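Local atomic coordinates of hypothetical protein AQ_1575 (Aquifex aeolicus, PDB entry 1LFP), a protein that probably binds DNA and takes part in regulating transcription. Residues E88-G93 with S131-R136; A224-E227 with Q233-A236. One frame throughout, in Å; residues are numbered along the deposited sequence.

Interaction 1 (E88-G93 with S131-R136); sequences EGYAPG and SYLFER
The carboxylate of Glu-88, reaching out from strand 83-91, receives the backbone N-H of Ser-131 at the start of the short 3-10 turn 131-133, which leads into strand 134-143. The contact thus joins a strand of the five-stranded mixed sheet to the entrance of the four-stranded antiparallel sheet, within the second and third domain region of the TACO1/YebC family. The bond from Ser-131 N to Glu-88 OE1 is 2.9 Å long and bent, 138° at the hydrogen, and the N-H arrives from above the carboxylate plane, not within it. OE1 also accepts the N-H of Val-130, while OE2 takes that of Gly-128, so one carboxylate gathers several backbone amides of the approach to the turn. The side chain of Glu-88 is extended beyond CG, chi2 176°, which carries the carboxylate across to the turn. A water closes the arrangement: it donates to OE2 of Glu-88 at 2.6 Å and lies the same distance from OG of Ser-131. Replacing Glu-88 by an alanine would probably leave the amides of Gly-128, Val-130 and Ser-131 without their acceptor and the turn less firmly fixed to the strand. Two residues along, Tyr-90 makes the second point of contact. CG of Tyr-90 stands anti to the carbonyl carbon, chi1 -76°, and the hydroxyl at the end of the ring reaches the turn, hydrogen-bonding to the carbonyl of Cys-129. The side chains of Tyr-90 and Tyr-132 cross at about a right angle, with OH of Tyr-90 3.4 Å from OH of Tyr-132 and oblique to the Tyr-132 ring. CD1 of Leu-133 lies 4.3 Å from OH of Tyr-90, a loose contact between a methyl group and the phenol oxygen.

Interaction 2 (A224-E227 with Q233-A236); sequences ALEE and QVIA
Val-234 turns one methyl, CG2, against the last turn of helix 212-226, where it meets CB of Leu-225 at 3.8 Å. This is helix-on-strand packing inside a beta-alpha-beta unit made of strand 207-208, helix 212-226 and strand 231-239. The valine has CG1 anti to its own backbone N, chi1 174°, which leaves CG2 beside that N and directed at the helix. The same methyl lies 4.2 Å from the backbone N of Glu-226, so it faces the helix backbone as well as the leucine. On the helix side CB of Leu-225 does the touching, while the leucine side chain also touches Val-113, Val-116 and Phe-117 of helix 106-119. Glu-226 takes a different course, its chain folding at CG, chi2 66°, which places the carboxylate near the strand. There a water donates to OE1 of Glu-226 at 2.6 Å and accepts the backbone N-H of Val-234 at 2.8 Å, linking the helix end to the strand without a direct bond. The other oxygen, OE2, forms a salt bridge with Lys-27 of helix 21-39. Around this junction, Leu-225 also touches Val-99 of strand 95-103, the antiparallel neighbour of strand 231-239, so this leucine sits where helix 212-226, helix 106-119 and the mixed sheet meet.

Both contacts reach the five-stranded mixed sheet, but they do so differently. Interaction 1 is a surface contact that joins strand 83-91 to the turn entering the second sheet, and it is mostly polar: a buried carboxylate, backbone amides and a water. Interaction 2 is buried nearer the centre of the chain and relies on aliphatic packing between helix 212-226 and strand 231-239, with its polar link confined to one water at the helix end. The two meet directly, since CE1 of Phe-134 lies 3.9 Å from CG2 of Ile-235, so the strand that follows the turn of interaction 1 packs on the strand of interaction 2.

Interaction 1 (E88-G93 with S131-R136)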
ATOM      1  N   GLU A  88       2.615 -14.483   0.246  1.00 11.99           N
ATOM      2  CA  GLU A  88       2.276 -14.732  -1.155  1.00 13.44           C
ATOM      3  C   GLU A  88       1.287 -15.896  -1.201  1.00 14.60           C
ATOM      4  O   GLU A  88       1.470 -16.893  -0.507  1.00 15.47           O
ATOM      5  CB  GLU A  88       3.552 -15.138  -1.913  1.00 15.91           C
ATOM      6  CG  GLU A  88       4.563 -14.031  -2.005  1.00 15.83           C
ATOM      7  CD  GLU A  88       5.862 -14.464  -2.680  1.00 18.29           C
ATOM      8  OE1 GLU A  88       5.842 -15.018  -3.809  1.00 17.11           O
ATOM      9  OE2 GLU A  88       6.932 -14.228  -2.078  1.00 22.23           O
ATOM     10  N   GLY A  89       0.224 -15.766  -2.002  1.00 16.38           N
ATOM     11  CA  GLY A  89      -0.734 -16.839  -2.099  1.00 16.55           C
ATOM     12  C   GLY A  89      -1.685 -16.609  -3.256  1.00 17.57           C
ATOM     13  O   GLY A  89      -1.525 -15.665  -4.089  1.00 14.52           O
ATOM     14  N   TYR A  90      -2.697 -17.467  -3.316  1.00 18.83           N
ATOM     15  CA  TYR A  90      -3.657 -17.401  -4.409  1.00 16.68           C
ATOM     16  C   TYR A  90      -5.080 -17.291  -3.904  1.00 18.98           C
ATOM     17  O   TYR A  90      -5.445 -17.894  -2.887  1.00 22.19           O
ATOM     18  CB  TYR A  90      -3.527 -18.662  -5.279  1.00 17.58           C
ATOM     19  CG  TYR A  90      -2.332 -18.672  -6.198  1.00 16.97           C
ATOM     20  CD1 TYR A  90      -2.418 -18.177  -7.500  1.00 20.36           C
ATOM     21  CD2 TYR A  90      -1.075 -19.083  -5.738  1.00 19.08           C
ATOM     22  CE1 TYR A  90      -1.299 -18.087  -8.316  1.00 19.79           C
ATOM     23  CE2 TYR A  90       0.042 -18.992  -6.537  1.00 18.24           C
ATOM     24  CZ  TYR A  90      -0.060 -18.497  -7.829  1.00 24.18           C
ATOM     25  OH  TYR A  90       1.074 -18.443  -8.630  1.00 25.01           O
ATOM     26  N   ALA A  91      -5.865 -16.488  -4.605  1.00 20.39           N
ATOM     27  CA  ALA A  91      -7.278 -16.309  -4.294  1.00 22.53           C
ATOM     28  C   ALA A  91      -8.011 -17.144  -5.331  1.00 25.20           C
ATOM     29  O   ALA A  91      -7.412 -17.639  -6.287  1.00 25.83           O
ATOM     30  CB  ALA A  91      -7.664 -14.845  -4.447  1.00 23.94           C
ATOM     31  N   PRO A  92      -9.325 -17.303  -5.173  1.00 28.71           N
ATOM     32  CA  PRO A  92     -10.062 -18.100  -6.156  1.00 29.24           C
ATOM     33  C   PRO A  92     -10.009 -17.549  -7.573  1.00 29.01           C
ATOM     34  O   PRO A  92      -9.964 -16.342  -7.777  1.00 29.45           O
ATOM     35  CB  PRO A  92     -11.481 -18.150  -5.573  1.00 34.71           C
ATOM     36  CG  PRO A  92     -11.518 -17.062  -4.548  1.00 34.90           C
ATOM     37  CD  PRO A  92     -10.144 -17.040  -3.977  1.00 34.27           C
ATOM     38  N   GLY A  93      -9.974 -18.436  -8.563  1.00 33.62           N
ATOM     39  CA  GLY A  93      -9.908 -17.966  -9.936  1.00 33.26           C
ATOM     40  C   GLY A  93      -8.466 -17.831 -10.394  1.00 32.40           C
ATOM     41  O   GLY A  93      -8.191 -17.242 -11.436  1.00 35.19           O
ATOM     42  N   SER A 131       5.733 -14.107  -6.514  1.00 14.65           N
ATOM     43  CA  SER A 131       6.452 -12.877  -6.817  1.00 15.18           C
ATOM     44  C   SER A 131       6.986 -12.680  -8.235  1.00 14.68           C
ATOM     45  O   SER A 131       7.093 -11.559  -8.698  1.00 15.35           O
ATOM     46  CB  SER A 131       7.563 -12.616  -5.755  1.00 18.40           C
ATOM     47  OG  SER A 131       8.554 -13.617  -5.804  1.00 18.28           O
ATOM     48  N   TYR A 132       7.254 -13.774  -8.939  1.00 14.39           N
ATOM     49  CA  TYR A 132       7.714 -13.697 -10.290  1.00 17.66           C
ATOM     50  C   TYR A 132       6.625 -13.114 -11.194  1.00 17.06           C
ATOM     51  O   TYR A 132       6.900 -12.829 -12.342  1.00 18.90           O
ATOM     52  CB  TYR A 132       8.097 -15.092 -10.789  1.00 17.83           C
ATOM     53  CG  TYR A 132       6.984 -16.085 -10.701  1.00 20.13           C
ATOM     54  CD1 TYR A 132       6.866 -16.940  -9.594  1.00 20.38           C
ATOM     55  CD2 TYR A 132       6.038 -16.189 -11.730  1.00 20.59           C
ATOM     56  CE1 TYR A 132       5.832 -17.875  -9.508  1.00 24.43           C
ATOM     57  CE2 TYR A 132       5.004 -17.131 -11.650  1.00 24.88           C
ATOM     58  CZ  TYR A 132       4.912 -17.962 -10.534  1.00 26.51           C
ATOM     59  OH  TYR A 132       3.869 -18.869 -10.461  1.00 29.48           O
ATOM     60  N   LEU A 133       5.398 -12.961 -10.687  1.00 15.68           N
ATOM     61  CA  LEU A 133       4.294 -12.365 -11.483  1.00 16.47           C
ATOM     62  C   LEU A 133       4.107 -10.866 -11.239  1.00 18.67           C
ATOM     63  O   LEU A 133       3.146 -10.231 -11.748  1.00 15.14           O
ATOM     64  CB  LEU A 133       2.957 -13.043 -11.171  1.00 18.35           C
ATOM     65  CG  LEU A 133       2.901 -14.522 -11.528  1.00 19.70           C
ATOM     66  CD1 LEU A 133       1.521 -15.090 -11.217  1.00 21.26           C
ATOM     67  CD2 LEU A 133       3.268 -14.667 -13.008  1.00 23.98           C
ATOM     68  N   PHE A 134       5.025 -10.297 -10.467  1.00 15.48           N
ATOM     69  CA  PHE A 134       4.989  -8.874 -10.117  1.00 16.55           C
ATOM     70  C   PHE A 134       6.377  -8.242 -10.173  1.00 15.84           C
ATOM     71  O   PHE A 134       7.397  -8.951 -10.219  1.00 15.31           O
ATOM     72  CB  PHE A 134       4.495  -8.735  -8.669  1.00 13.12           C
ATOM     73  CG  PHE A 134       3.112  -9.281  -8.437  1.00 13.94           C
ATOM     74  CD1 PHE A 134       2.037  -8.419  -8.297  1.00 16.25           C
ATOM     75  CD2 PHE A 134       2.903 -10.650  -8.285  1.00 17.64           C
ATOM     76  CE1 PHE A 134       0.755  -8.912  -7.992  1.00 17.01           C
ATOM     77  CE2 PHE A 134       1.655 -11.161  -7.987  1.00 18.14           C
ATOM     78  CZ  PHE A 134       0.563 -10.306  -7.835  1.00 19.10           C
ATOM     79  N   GLU A 135       6.417  -6.907 -10.164  1.00 15.68           N
ATOM     80  CA  GLU A 135       7.697  -6.191 -10.133  1.00 17.52           C
ATOM     81  C   GLU A 135       7.619  -5.138  -9.015  1.00 17.73           C
ATOM     82  O   GLU A 135       6.579  -4.565  -8.780  1.00 14.47           O
ATOM     83  CB  GLU A 135       7.989  -5.469 -11.456  1.00 20.43           C
ATOM     84  CG  GLU A 135       7.354  -6.142 -12.682  1.00 28.50           C
ATOM     85  CD  GLU A 135       7.794  -5.522 -14.025  1.00 31.45           C
ATOM     86  OE1 GLU A 135       9.005  -5.490 -14.286  1.00 28.34           O
ATOM     87  OE2 GLU A 135       6.925  -5.088 -14.816  1.00 34.35           O
ATOM     88  N   ARG A 136       8.725  -4.925  -8.305  1.00 16.91           N
ATOM     89  CA  ARG A 136       8.776  -3.917  -7.250  1.00 17.95           C
ATOM     90  C   ARG A 136       8.830  -2.552  -7.911  1.00 16.61           C
ATOM     91  O   ARG A 136       9.662  -2.315  -8.793  1.00 18.32           O
ATOM     92  CB  ARG A 136      10.043  -4.130  -6.404  1.00 23.80           C
ATOM     93  CG  ARG A 136       9.754  -4.132  -4.916  1.00 29.17           C
ATOM     94  CD  ARG A 136      11.002  -4.147  -4.044  1.00 32.03           C
ATOM     95  NE  ARG A 136      11.918  -3.088  -4.425  1.00 39.74           N
ATOM     96  CZ  ARG A 136      12.825  -2.556  -3.621  1.00 40.38           C
ATOM     97  NH1 ARG A 136      12.939  -2.978  -2.377  1.00 44.26           N
ATOM     98  NH2 ARG A 136      13.628  -1.611  -4.070  1.00 41.84           N
TER
HETATM   99  O   HOH W   1       9.132 -13.756  -3.303  1.00 23.09           O

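Interaction 2 (A224-E227 with Q233-A236)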
ATOM      1  N   ALA A 224     -10.659  -8.618   3.457  1.00 22.54           N
ATOM      2  CA  ALA A 224     -10.417  -9.243   4.746  1.00 24.91           C
ATOM      3  C   ALA A 224      -8.945  -9.057   5.119  1.00 26.81           C
ATOM      4  O   ALA A 224      -8.617  -8.766   6.279  1.00 28.41           O
ATOM      5  CB  ALA A 224     -10.805 -10.722   4.690  1.00 19.56           C
ATOM      6  N   LEU A 225      -8.044  -9.197   4.146  1.00 24.77           N
ATOM      7  CA  LEU A 225      -6.628  -8.997   4.463  1.00 26.81           C
ATOM      8  C   LEU A 225      -6.362  -7.551   4.894  1.00 30.08           C
ATOM      9  O   LEU A 225      -5.547  -7.284   5.783  1.00 28.08           O
ATOM     10  CB  LEU A 225      -5.758  -9.347   3.257  1.00 26.33           C
ATOM     11  CG  LEU A 225      -5.792 -10.830   2.885  1.00 24.78           C
ATOM     12  CD1 LEU A 225      -5.249 -10.997   1.467  1.00 23.81           C
ATOM     13  CD2 LEU A 225      -4.963 -11.642   3.899  1.00 21.75           C
ATOM     14  N   GLU A 226      -7.059  -6.619   4.258  1.00 28.46           N
ATOM     15  CA  GLU A 226      -6.896  -5.205   4.570  1.00 33.31           C
ATOM     16  C   GLU A 226      -7.342  -4.902   6.003  1.00 33.43           C
ATOM     17  O   GLU A 226      -6.838  -3.970   6.644  1.00 35.23           O
ATOM     18  CB  GLU A 226      -7.717  -4.364   3.579  1.00 48.94           C
ATOM     19  CG  GLU A 226      -7.466  -2.869   3.679  1.00 54.72           C
ATOM     20  CD  GLU A 226      -6.051  -2.505   3.280  1.00 56.77           C
ATOM     21  OE1 GLU A 226      -5.722  -2.652   2.081  1.00 58.16           O
ATOM     22  OE2 GLU A 226      -5.272  -2.083   4.165  1.00 58.21           O
ATOM     23  N   GLU A 227      -8.269  -5.696   6.522  1.00 49.20           N
ATOM     24  CA  GLU A 227      -8.768  -5.462   7.868  1.00 48.92           C
ATOM     25  C   GLU A 227      -7.838  -5.905   8.984  1.00 48.49           C
ATOM     26  O   GLU A 227      -8.170  -5.763  10.164  1.00 49.31           O
ATOM     27  CB  GLU A 227     -10.147  -6.103   8.043  1.00 46.39           C
ATOM     28  CG  GLU A 227     -11.230  -5.381   7.244  1.00 50.94           C
ATOM     29  CD  GLU A 227     -11.344  -3.909   7.618  1.00 53.07           C
ATOM     30  OE1 GLU A 227     -11.699  -3.613   8.782  1.00 54.09           O
ATOM     31  OE2 GLU A 227     -11.077  -3.048   6.750  1.00 54.90           O
ATOM     32  N   GLN A 233      -0.184  -3.378   2.898  1.00 16.73           N
ATOM     33  CA  GLN A 233      -0.595  -3.354   1.513  1.00 14.81           C
ATOM     34  C   GLN A 233      -1.014  -4.692   0.991  1.00 14.07           C
ATOM     35  O   GLN A 233      -0.437  -5.701   1.322  1.00 13.43           O
ATOM     36  CB  GLN A 233       0.539  -2.904   0.609  1.00 15.84           C
ATOM     37  CG  GLN A 233       1.042  -1.459   0.791  1.00 19.65           C
ATOM     38  CD  GLN A 233       2.091  -1.129  -0.258  1.00 23.44           C
ATOM     39  OE1 GLN A 233       3.236  -0.769   0.054  1.00 23.45           O
ATOM     40  NE2 GLN A 233       1.708  -1.271  -1.516  1.00 19.34           N
ATOM     41  N   VAL A 234      -2.016  -4.693   0.127  1.00 14.75           N
ATOM     42  CA  VAL A 234      -2.445  -5.960  -0.480  1.00 16.19           C
ATOM     43  C   VAL A 234      -2.445  -5.689  -1.989  1.00 16.51           C
ATOM     44  O   VAL A 234      -3.014  -4.689  -2.420  1.00 16.51           O
ATOM     45  CB  VAL A 234      -3.868  -6.315  -0.095  1.00 17.31           C
ATOM     46  CG1 VAL A 234      -4.282  -7.530  -0.862  1.00 14.90           C
ATOM     47  CG2 VAL A 234      -3.964  -6.584   1.415  1.00 17.82           C
ATOM     48  N   ILE A 235      -1.806  -6.547  -2.765  1.00 16.20           N
ATOM     49  CA  ILE A 235      -1.712  -6.409  -4.224  1.00 18.34           C
ATOM     50  C   ILE A 235      -2.153  -7.690  -4.905  1.00 19.27           C
ATOM     51  O   ILE A 235      -1.790  -8.777  -4.485  1.00 19.44           O
ATOM     52  CB  ILE A 235      -0.264  -6.105  -4.700  1.00 21.00           C
ATOM     53  CG1 ILE A 235       0.357  -4.977  -3.856  1.00 20.67           C
ATOM     54  CG2 ILE A 235      -0.295  -5.643  -6.174  1.00 23.55           C
ATOM     55  CD1 ILE A 235       1.587  -5.420  -3.040  1.00 23.53           C
ATOM     56  N   ALA A 236      -2.981  -7.566  -5.932  1.00 16.25           N
ATOM     57  CA  ALA A 236      -3.431  -8.761  -6.648  1.00 16.56           C
ATOM     58  C   ALA A 236      -3.387  -8.503  -8.131  1.00 17.18           C
ATOM     59  O   ALA A 236      -3.341  -7.336  -8.572  1.00 19.49           O
ATOM     60  CB  ALA A 236      -4.840  -9.144  -6.207  1.00 19.63           C
TER
HETATM   61  O   HOH W   2      -3.868  -2.538   0.202  1.00 31.61           O